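Local coordinates for protein amoebiasin-2 (Entamoeba histolytica, PDB 3M86) that inhibits cysteine proteases of the amoeba, using three loops that form a wedge blocking the substrate-binding site of the target enzyme, at residues I26-R31 with W40-P45; T32-G37 with D54-E59. All coordinates share one frame; numbering follows the deposited sequence.

Interaction 1: residues I26-R31 with W40-P45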
ATOM      1  N   ILE A  26      -7.863  -4.382   3.113  1.00  8.16           N
ATOM      2  CA  ILE A  26      -7.259  -3.573   2.057  1.00  8.22           C
ATOM      3  C   ILE A  26      -5.932  -4.195   1.681  1.00 11.28           C
ATOM      4  O   ILE A  26      -5.138  -4.538   2.555  1.00 10.99           O
ATOM      5  CB  ILE A  26      -7.019  -2.144   2.531  1.00 11.85           C
ATOM      6  CG1 ILE A  26      -8.354  -1.449   2.786  1.00 17.75           C
ATOM      7  CG2 ILE A  26      -6.200  -1.345   1.491  1.00 13.46           C
ATOM      8  CD1 ILE A  26      -8.226  -0.177   3.563  1.00 23.41           C
ATOM      9  N   LYS A  27      -5.714  -4.371   0.381  1.00  9.19           N
ATOM     10  CA  LYS A  27      -4.427  -4.864  -0.118  1.00  7.60           C
ATOM     11  C   LYS A  27      -3.858  -3.839  -1.073  1.00  9.14           C
ATOM     12  O   LYS A  27      -4.376  -3.657  -2.167  1.00 11.18           O
ATOM     13  CB  LYS A  27      -4.559  -6.222  -0.830  1.00 12.52           C
ATOM     14  CG  LYS A  27      -4.797  -7.438   0.066  1.00 17.42           C
ATOM     15  CD  LYS A  27      -4.559  -8.740  -0.721  1.00 19.52           C
ATOM     16  CE  LYS A  27      -4.922  -9.970   0.099  1.00 30.09           C
ATOM     17  NZ  LYS A  27      -4.798 -11.237  -0.683  1.00 31.99           N
ATOM     18  N   ILE A  28      -2.792  -3.170  -0.643  1.00  8.11           N
ATOM     19  CA  ILE A  28      -2.104  -2.184  -1.460  1.00  6.80           C
ATOM     20  C   ILE A  28      -0.994  -2.931  -2.180  1.00  9.28           C
ATOM     21  O   ILE A  28      -0.122  -3.522  -1.538  1.00 11.39           O
ATOM     22  CB  ILE A  28      -1.522  -1.083  -0.579  1.00  9.02           C
ATOM     23  CG1 ILE A  28      -2.669  -0.373   0.162  1.00 11.40           C
ATOM     24  CG2 ILE A  28      -0.696  -0.089  -1.418  1.00 11.67           C
ATOM     25  CD1 ILE A  28      -2.215   0.473   1.333  1.00 13.83           C
ATOM     26  N   GLN A  29      -1.039  -2.915  -3.505  1.00  7.35           N
ATOM     27  CA  GLN A  29      -0.108  -3.683  -4.325  1.00  8.84           C
ATOM     28  C   GLN A  29       0.599  -2.718  -5.267  1.00  8.29           C
ATOM     29  O   GLN A  29      -0.034  -2.135  -6.150  1.00 11.70           O
ATOM     30  CB  GLN A  29      -0.861  -4.752  -5.121  1.00  9.76           C
ATOM     31  CG  GLN A  29      -1.446  -5.842  -4.218  1.00 14.82           C
ATOM     32  CD  GLN A  29      -2.059  -6.996  -5.000  1.00 21.10           C
ATOM     33  OE1 GLN A  29      -2.333  -6.879  -6.194  1.00 26.68           O
ATOM     34  NE2 GLN A  29      -2.280  -8.117  -4.320  1.00 26.41           N
ATOM     35  N   LEU A  30       1.896  -2.535  -5.034  1.00  7.68           N
ATOM     36  CA  LEU A  30       2.672  -1.510  -5.730  1.00  7.24           C
ATOM     37  C   LEU A  30       3.914  -2.134  -6.327  1.00  9.68           C
ATOM     38  O   LEU A  30       4.435  -3.113  -5.807  1.00 13.59           O
ATOM     39  CB  LEU A  30       3.098  -0.418  -4.739  1.00  6.89           C
ATOM     40  CG  LEU A  30       1.954   0.201  -3.930  1.00  8.37           C
ATOM     41  CD1 LEU A  30       2.521   1.158  -2.886  1.00 12.54           C
ATOM     42  CD2 LEU A  30       0.970   0.919  -4.855  1.00  9.90           C
ATOM     43  N   ARG A  31       4.416  -1.560  -7.412  1.00  6.77           N
ATOM     44  CA  ARG A  31       5.697  -2.017  -7.931  1.00  7.23           C
ATOM     45  C   ARG A  31       6.828  -1.253  -7.250  1.00  8.78           C
ATOM     46  O   ARG A  31       6.687  -0.099  -6.843  1.00  9.99           O
ATOM     47  CB  ARG A  31       5.798  -1.878  -9.458  1.00 10.96           C
ATOM     48  CG  ARG A  31       4.797  -2.735 -10.263  1.00 19.00           C
ATOM     49  CD  ARG A  31       4.592  -4.135  -9.695  1.00 30.51           C
ATOM     50  NE  ARG A  31       3.802  -4.992 -10.587  1.00 28.41           N
ATOM     51  CZ  ARG A  31       2.510  -5.282 -10.430  1.00 33.44           C
ATOM     52  NH1 ARG A  31       1.814  -4.794  -9.408  1.00 33.29           N
ATOM     53  NH2 ARG A  31       1.911  -6.078 -11.305  1.00 37.39           N
ATOM     54  N   TRP A  40       8.734   1.827  -0.520  1.00  8.97           N
ATOM     55  CA  TRP A  40       7.515   2.522  -0.157  1.00  9.44           C
ATOM     56  C   TRP A  40       7.442   2.602   1.351  1.00 14.49           C
ATOM     57  O   TRP A  40       7.729   1.627   2.045  1.00 15.64           O
ATOM     58  CB  TRP A  40       6.292   1.777  -0.687  1.00  8.63           C
ATOM     59  CG  TRP A  40       6.153   1.863  -2.180  1.00  7.94           C
ATOM     60  CD1 TRP A  40       6.521   0.922  -3.102  1.00 12.51           C
ATOM     61  CD2 TRP A  40       5.596   2.943  -2.908  1.00  8.87           C
ATOM     62  NE1 TRP A  40       6.227   1.359  -4.365  1.00  9.35           N
ATOM     63  CE2 TRP A  40       5.652   2.601  -4.281  1.00  9.89           C
ATOM     64  CE3 TRP A  40       5.044   4.173  -2.538  1.00  7.85           C
ATOM     65  CZ2 TRP A  40       5.178   3.441  -5.282  1.00 11.33           C
ATOM     66  CZ3 TRP A  40       4.560   5.008  -3.535  1.00 12.13           C
ATOM     67  CH2 TRP A  40       4.633   4.641  -4.891  1.00 14.61           C
ATOM     68  N   ASN A  41       7.096   3.779   1.856  1.00 13.07           N
ATOM     69  CA  ASN A  41       6.880   3.949   3.287  1.00 13.66           C
ATOM     70  C   ASN A  41       5.411   4.264   3.457  1.00 16.03           C
ATOM     71  O   ASN A  41       4.872   5.093   2.726  1.00 21.34           O
ATOM     72  CB  ASN A  41       7.729   5.113   3.800  1.00 26.53           C
ATOM     73  CG  ASN A  41       7.729   5.215   5.310  1.00 50.23           C
ATOM     74  OD1 ASN A  41       8.008   4.242   6.010  1.00 61.13           O
ATOM     75  ND2 ASN A  41       7.434   6.404   5.821  1.00 63.16           N
ATOM     76  N   ILE A  42       4.753   3.600   4.398  1.00 14.98           N
ATOM     77  CA  ILE A  42       3.327   3.829   4.607  1.00 12.46           C
ATOM     78  C   ILE A  42       3.029   4.540   5.926  1.00 16.94           C
ATOM     79  O   ILE A  42       3.645   4.262   6.964  1.00 21.38           O
ATOM     80  CB  ILE A  42       2.533   2.510   4.516  1.00 12.56           C
ATOM     81  CG1 ILE A  42       1.031   2.780   4.527  1.00 13.04           C
ATOM     82  CG2 ILE A  42       2.929   1.552   5.653  1.00 16.32           C
ATOM     83  CD1 ILE A  42       0.187   1.557   4.235  1.00 17.67           C
ATOM     84  N   GLU A  43       2.098   5.485   5.865  1.00 14.86           N
ATOM     85  CA  GLU A  43       1.608   6.165   7.051  1.00 18.24           C
ATOM     86  C   GLU A  43       0.122   5.897   7.129  1.00 17.43           C
ATOM     87  O   GLU A  43      -0.625   6.174   6.188  1.00 18.45           O
ATOM     88  CB  GLU A  43       1.876   7.671   6.977  1.00 23.94           C
ATOM     89  N   TYR A  44      -0.308   5.325   8.242  1.00 19.45           N
ATOM     90  CA  TYR A  44      -1.724   5.072   8.450  1.00 16.17           C
ATOM     91  C   TYR A  44      -2.012   5.162   9.939  1.00 17.39           C
ATOM     92  O   TYR A  44      -1.093   5.092  10.768  1.00 22.24           O
ATOM     93  CB  TYR A  44      -2.122   3.696   7.901  1.00 19.47           C
ATOM     94  CG  TYR A  44      -1.448   2.542   8.596  1.00 20.27           C
ATOM     95  CD1 TYR A  44      -2.030   1.943   9.702  1.00 15.77           C
ATOM     96  CD2 TYR A  44      -0.226   2.061   8.160  1.00 26.74           C
ATOM     97  CE1 TYR A  44      -1.421   0.892  10.346  1.00 18.35           C
ATOM     98  CE2 TYR A  44       0.397   1.007   8.804  1.00 36.80           C
ATOM     99  CZ  TYR A  44      -0.209   0.426   9.895  1.00 32.89           C
ATOM    100  OH  TYR A  44       0.399  -0.622  10.545  1.00 40.21           O
ATOM    101  N   PRO A  45      -3.286   5.357  10.292  1.00 23.11           N
ATOM    102  CA  PRO A  45      -3.663   5.449  11.705  1.00 25.17           C
ATOM    103  C   PRO A  45      -3.593   4.075  12.361  1.00 22.81           C
ATOM    104  O   PRO A  45      -4.376   3.188  12.002  1.00 18.35           O
ATOM    105  CB  PRO A  45      -5.106   5.953  11.646  1.00 26.56           C
ATOM    106  CG  PRO A  45      -5.618   5.483  10.313  1.00 23.15           C
ATOM    107  CD  PRO A  45      -4.438   5.517   9.383  1.00 22.66           C
TER
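L30 and I28 of one strand meet W40 and I42 of the next across the interior of a beta sandwich, the immunoglobulin-like fold of the chagasin-family inhibitors. This is sheet-to-sheet packing: strand 25-32 belongs to the sheet that also holds 70-78, and strand 39-43 lies at the border of the opposing sheet beside 82-91. The axes of the two short segments run roughly antiparallel and approach to 10.2 Å, a spacing filled by side chains. At the end near the BC loop, L30 lies across W40 at about a right angle. Its CD1 methyl sits 3.6 Å from the centroid of the five-membered ring of W40 and 13° off the ring normal, a CH-pi contact over one face of the indole. Further along, the contact thins to two methyl groups, I28 CD1 and I42 CD1, 3.9 Å apart. I42 reaches inward with CG1 anti to the backbone N, which brings its longer branch to I28. L104 and Y106 also pack on L30, L88 packs on W40 and I42, and the ring of Y90 meets that of W40. The one polar atom of the indole is satisfied across the same contact. W40 NE1 donates to R31 O at 2.9 Å with an N-H...O angle of 178°; the oxygen lies in the ring plane, but NE1 stands 39° out of the R31 carbonyl plane.

Interaction 2: residues T32-G37 with D54-E59; sequences TNPSTG and DTIKAE
Around T32, which pairs with S70 through its backbone, the chain leaves its strand and enters a short 3-10 turn at 34-36, facing strand 49-58 with its nearest CA pair, T32 and I56, 8.5 Å apart. I56 bridges this space with one methyl. Its CG1 lies anti to the backbone N (chi1 -178°), carrying CD1 to the CG corner of the P34 ring at 3.5 Å, tighter than usual van der Waals contact. The same CD1 meets T32 CG2 at 3.8 Å, where the two side chains cross at about a right angle. Within the BC loop, polar bonds fix the turn: N33 O accepts from T36 OG1 at 2.6 Å and from T36 N at 3.1 Å, the hydroxyl coming in nearly along the C=O axis. N33 OD1 takes the S35 hydroxyl, OG, at 2.7 Å, tilted 25° from the amide carbonyl plane. Outside the two segments, Y90 OH bonds to N33 N, and R92 NE to T36 O. No hydrogen bond joins the two segments, so the contact across them is purely apolar and small, 92 Å² in all; the shape of the protease-binding loop is probably set more by its internal bonds than by I56.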
ATOM      1  N   THR A  32       7.968  -1.908  -7.148  1.00  9.28           N
ATOM      2  CA  THR A  32       9.098  -1.341  -6.432  1.00  8.74           C
ATOM      3  C   THR A  32      10.391  -1.915  -6.994  1.00 12.43           C
ATOM      4  O   THR A  32      10.380  -2.970  -7.626  1.00 12.97           O
ATOM      5  CB  THR A  32       8.959  -1.596  -4.902  1.00  9.09           C
ATOM      6  OG1 THR A  32      10.047  -0.977  -4.212  1.00 12.74           O
ATOM      7  CG2 THR A  32       8.961  -3.093  -4.598  1.00 13.06           C
ATOM      8  N   ASN A  33      11.499  -1.198  -6.812  1.00 10.63           N
ATOM      9  CA  ASN A  33      12.804  -1.654  -7.311  1.00 10.00           C
ATOM     10  C   ASN A  33      13.842  -1.560  -6.222  1.00 12.18           C
ATOM     11  O   ASN A  33      14.558  -0.570  -6.121  1.00 15.03           O
ATOM     12  CB  ASN A  33      13.238  -0.793  -8.492  1.00 14.55           C
ATOM     13  CG  ASN A  33      14.576  -1.205  -9.053  1.00 24.33           C
ATOM     14  OD1 ASN A  33      15.119  -2.248  -8.691  1.00 23.62           O
ATOM     15  ND2 ASN A  33      15.122  -0.382  -9.951  1.00 26.18           N
ATOM     16  N   PRO A  34      13.929  -2.607  -5.393  1.00 15.46           N
ATOM     17  CA  PRO A  34      14.780  -2.590  -4.198  1.00 18.74           C
ATOM     18  C   PRO A  34      16.253  -2.405  -4.526  1.00 23.62           C
ATOM     19  O   PRO A  34      17.007  -1.938  -3.675  1.00 25.12           O
ATOM     20  CB  PRO A  34      14.572  -3.987  -3.593  1.00 27.48           C
ATOM     21  CG  PRO A  34      13.346  -4.514  -4.190  1.00 27.16           C
ATOM     22  CD  PRO A  34      13.174  -3.863  -5.532  1.00 18.42           C
ATOM     23  N   SER A  35      16.655  -2.770  -5.737  1.00 15.58           N
ATOM     24  CA  SER A  35      18.067  -2.686  -6.128  1.00 23.29           C
ATOM     25  C   SER A  35      18.575  -1.240  -6.161  1.00 30.25           C
ATOM     26  O   SER A  35      19.785  -0.994  -6.243  1.00 34.14           O
ATOM     27  CB  SER A  35      18.287  -3.367  -7.484  1.00 20.71           C
ATOM     28  OG  SER A  35      17.815  -2.582  -8.565  1.00 28.85           O
ATOM     29  N   THR A  36      17.643  -0.293  -6.084  1.00 19.42           N
ATOM     30  CA  THR A  36      17.954   1.133  -6.148  1.00 19.86           C
ATOM     31  C   THR A  36      18.001   1.790  -4.776  1.00 17.86           C
ATOM     32  O   THR A  36      18.352   2.961  -4.643  1.00 23.51           O
ATOM     33  CB  THR A  36      16.900   1.878  -6.981  1.00 20.66           C
ATOM     34  OG1 THR A  36      15.621   1.784  -6.332  1.00 19.19           O
ATOM     35  CG2 THR A  36      16.799   1.276  -8.351  1.00 26.32           C
ATOM     36  N   GLY A  37      17.627   1.044  -3.747  1.00 18.15           N
ATOM     37  CA  GLY A  37      17.593   1.614  -2.416  1.00 15.88           C
ATOM     38  C   GLY A  37      16.287   2.301  -2.072  1.00 18.19           C
ATOM     39  O   GLY A  37      16.106   2.719  -0.928  1.00 17.38           O
ATOM     40  N   ASP A  54       2.789  -7.822   5.322  1.00  8.36           N
ATOM     41  CA  ASP A  54       3.592  -6.950   4.489  1.00  9.91           C
ATOM     42  C   ASP A  54       4.595  -7.845   3.772  1.00 10.23           C
ATOM     43  O   ASP A  54       5.302  -8.642   4.404  1.00  9.64           O
ATOM     44  CB  ASP A  54       4.313  -5.915   5.357  1.00 10.49           C
ATOM     45  CG  ASP A  54       4.933  -4.807   4.541  1.00 20.91           C
ATOM     46  OD1 ASP A  54       5.482  -3.855   5.150  1.00 21.50           O
ATOM     47  OD2 ASP A  54       4.858  -4.889   3.294  1.00 15.83           O
ATOM     48  N   THR A  55       4.623  -7.738   2.448  1.00  9.05           N
ATOM     49  CA  THR A  55       5.444  -8.606   1.611  1.00  9.54           C
ATOM     50  C   THR A  55       6.148  -7.825   0.526  1.00 11.17           C
ATOM     51  O   THR A  55       5.596  -6.861  -0.034  1.00 10.73           O
ATOM     52  CB  THR A  55       4.547  -9.630   0.898  1.00 11.07           C
ATOM     53  OG1 THR A  55       3.894 -10.449   1.874  1.00 14.99           O
ATOM     54  CG2 THR A  55       5.352 -10.512  -0.040  1.00 16.06           C
ATOM     55  N   ILE A  56       7.366  -8.245   0.209  1.00  9.01           N
ATOM     56  CA  ILE A  56       8.003  -7.830  -1.042  1.00 10.00           C
ATOM     57  C   ILE A  56       8.384  -9.102  -1.780  1.00 12.88           C
ATOM     58  O   ILE A  56       8.925 -10.037  -1.193  1.00 12.64           O
ATOM     59  CB  ILE A  56       9.222  -6.902  -0.830  1.00 11.18           C
ATOM     60  CG1 ILE A  56       9.800  -6.469  -2.178  1.00 17.46           C
ATOM     61  CG2 ILE A  56      10.280  -7.580   0.051  1.00 16.09           C
ATOM     62  CD1 ILE A  56      10.743  -5.307  -2.069  1.00 20.42           C
ATOM     63  N   LYS A  57       8.040  -9.158  -3.058  1.00 11.57           N
ATOM     64  CA  LYS A  57       8.215 -10.370  -3.853  1.00 12.75           C
ATOM     65  C   LYS A  57       8.839 -10.011  -5.183  1.00 21.50           C
ATOM     66  O   LYS A  57       8.477  -9.011  -5.805  1.00 15.54           O
ATOM     67  CB  LYS A  57       6.852 -11.039  -4.062  1.00 20.24           C
ATOM     68  CG  LYS A  57       6.861 -12.252  -4.972  1.00 31.80           C
ATOM     69  CD  LYS A  57       5.500 -12.939  -4.966  1.00 44.87           C
ATOM     70  CE  LYS A  57       4.403 -12.009  -5.471  1.00 51.67           C
ATOM     71  NZ  LYS A  57       3.090 -12.708  -5.585  1.00 54.39           N
ATOM     72  N   ALA A  58       9.789 -10.828  -5.626  1.00 19.98           N
ATOM     73  CA  ALA A  58      10.386 -10.621  -6.932  1.00 26.65           C
ATOM     74  C   ALA A  58       9.372 -11.048  -7.990  1.00 33.90           C
ATOM     75  O   ALA A  58       8.751 -12.103  -7.868  1.00 34.70           O
ATOM     76  CB  ALA A  58      11.674 -11.428  -7.048  1.00 24.47           C
ATOM     77  N   GLU A  59       9.180 -10.224  -9.014  1.00123.23           N
ATOM     78  CA  GLU A  59       8.220 -10.557 -10.061  1.00118.55           C
ATOM     79  C   GLU A  59       8.895 -11.284 -11.221  1.00118.12           C
ATOM     80  O   GLU A  59      10.035 -10.977 -11.573  1.00115.33           O
ATOM     81  CB  GLU A  59       7.486  -9.310 -10.559  1.00115.31           C
ATOM     82  CG  GLU A  59       6.316  -9.623 -11.479  1.00114.06           C
ATOM     83  CD  GLU A  59       5.588  -8.381 -11.950  1.00114.78           C
ATOM     84  OE1 GLU A  59       4.611  -8.520 -12.715  1.00116.26           O
ATOM     85  OE2 GLU A  59       5.991  -7.266 -11.557  1.00114.49           O
TER

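In the fold
Interactions 1 and 2 have centres 13 Å apart and alternate along the chain, in the order 26-31, 32-37, 40-45, 54-59. Strand 25-32 passes directly from the first into the second. Interaction 1 lies about 2 Å from the centre of the chain, between the two sheets; interaction 2 lies about 13 Å from it, at the end of the sandwich that carries the inhibitory loops. Strands 25-32 and 49-58 share one sheet, each flanking 70-78. The contacts also touch directly: W40 CD1 packs 3.9 Å from T32 CB, and a long, weak ion pair links R31 to E59. Packing thus runs from the interior out to the more exposed base of the BC and DE loops, two parts of the tripartite wedge.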